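Local structure of Lmaj004144AAA protein (Leishmania major, 1Y63) at residues A[26-29]-A[30-33]. The protein probably acts as a broad-specificity nucleoside monophosphate kinase of the adenylate kinase family, AK6 type, with an additional ATPase activity linked to maturation of the small ribosomal subunit. Numbering follows the deposited sequence.
With MN (manganese (II) ion), chain C.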
# COMPACT_ATOMS: atom_id res chain seq x y z
N MET A 26 3.36 6.73 -5.37
CA MET A 26 3.91 7.25 -4.11
C MET A 26 5.06 6.40 -3.61
O MET A 26 6.07 6.93 -3.17
CB MET A 26 2.86 7.39 -3.04
CG MET A 26 3.41 8.06 -1.79
SD MET A 26 2.15 8.34 -0.54
CE MET A 26 1.26 9.70 -1.31
N ALA A 27 4.93 5.08 -3.70
CA ALA A 27 6.00 4.20 -3.23
C ALA A 27 7.28 4.42 -4.07
O ALA A 27 8.40 4.37 -3.53
CB ALA A 27 5.57 2.77 -3.30
N GLU A 28 7.11 4.64 -5.38
CA GLU A 28 8.27 4.91 -6.20
C GLU A 28 8.89 6.26 -5.90
O GLU A 28 10.11 6.41 -5.92
CB GLU A 28 7.96 4.73 -7.69
CG GLU A 28 7.59 3.28 -8.03
CD GLU A 28 8.77 2.32 -8.11
OE1 GLU A 28 9.91 2.66 -7.71
OE2 GLU A 28 8.56 1.19 -8.59
N MET A 29 8.07 7.25 -5.58
CA MET A 29 8.61 8.52 -5.09
C MET A 29 9.42 8.38 -3.82
O MET A 29 10.51 8.94 -3.69
CB MET A 29 7.51 9.54 -4.90
CG MET A 29 8.04 10.89 -4.49
SD MET A 29 6.87 12.23 -4.20
CE MET A 29 6.69 12.91 -5.84
N ILE A 30 8.91 7.60 -2.88
CA ILE A 30 9.64 7.31 -1.66
C ILE A 30 10.96 6.60 -1.96
O ILE A 30 12.02 6.97 -1.44
CB ILE A 30 8.74 6.49 -0.69
CG1 ILE A 30 7.61 7.37 -0.15
CG2 ILE A 30 9.55 5.87 0.43
CD1 ILE A 30 6.47 6.59 0.46
N ALA A 31 10.92 5.57 -2.80
CA ALA A 31 12.12 4.82 -3.12
C ALA A 31 13.15 5.70 -3.82
O ALA A 31 14.37 5.50 -3.63
CB ALA A 31 11.79 3.63 -3.96
N ALA A 32 12.68 6.66 -4.61
CA ALA A 32 13.57 7.61 -5.30
C ALA A 32 14.15 8.71 -4.44
O ALA A 32 15.29 9.15 -4.66
CB ALA A 32 12.86 8.24 -6.49
N GLU A 33 13.35 9.22 -3.51
CA GLU A 33 13.66 10.43 -2.76
C GLU A 33 14.18 10.21 -1.37
O GLU A 33 14.97 11.00 -0.89
CB GLU A 33 12.41 11.27 -2.58
CG GLU A 33 11.94 11.95 -3.80
CD GLU A 33 11.06 13.15 -3.45
OE1 GLU A 33 10.30 13.08 -2.46
OE2 GLU A 33 11.14 14.16 -4.17
MN MN C . 9.41 -0.66 -7.83
O HOH W 1 11.06 0.36 -7.19
O HOH W 2 7.96 -1.98 -8.80
O HOH W 3 10.75 -1.14 -9.54
O HOH W 4 10.17 -2.58 -6.87
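I30 meets M26 one turn back on helix 23-33, the helix that follows the P-loop of this parallel-sheet NTPase fold. Its N hydrogen-bonds to M26 O at 2.9 Å, nearly straight at 164°. With CG1 set beside the backbone N (chi1 -70°), the chain runs back along that carbonyl and brings CD1 to 4.1 Å from M26 CG. A branched, apolar residue suits this buried face: I30 also reaches F37 and V87 of the sheet, while the flexible, unbranched side chain of M26 packs on M164 and T167 of helix 161-178. Next, A31 N hydrogen-bonds to A27 O, and the small methyl of A31 rests against that same oxygen, CB 3.5 Å from A27 O. The neighbouring E28 is partly exposed, and a bend in its chain beyond CG carries OE2 to the manganese at 2.2 Å. H39 and four waters complete six ligands; water 1, itself on the metal, donates to E28 OE1 at 2.6 Å, and the two links together fix the rotation of the carboxylate. A32, a compact residue at the exposed surface, sets its CB 3.4 Å from E28 O, to which its N hydrogen-bonds. At the last turn E33 N hydrogen-bonds to M29 O with a more bent N-H...O angle of 139°. The side chains of E33 and M29 both touch V168, and the aliphatic part of the glutamate starts over the methionine carbonyl, with E33 CB 3.2 Å from M29 O.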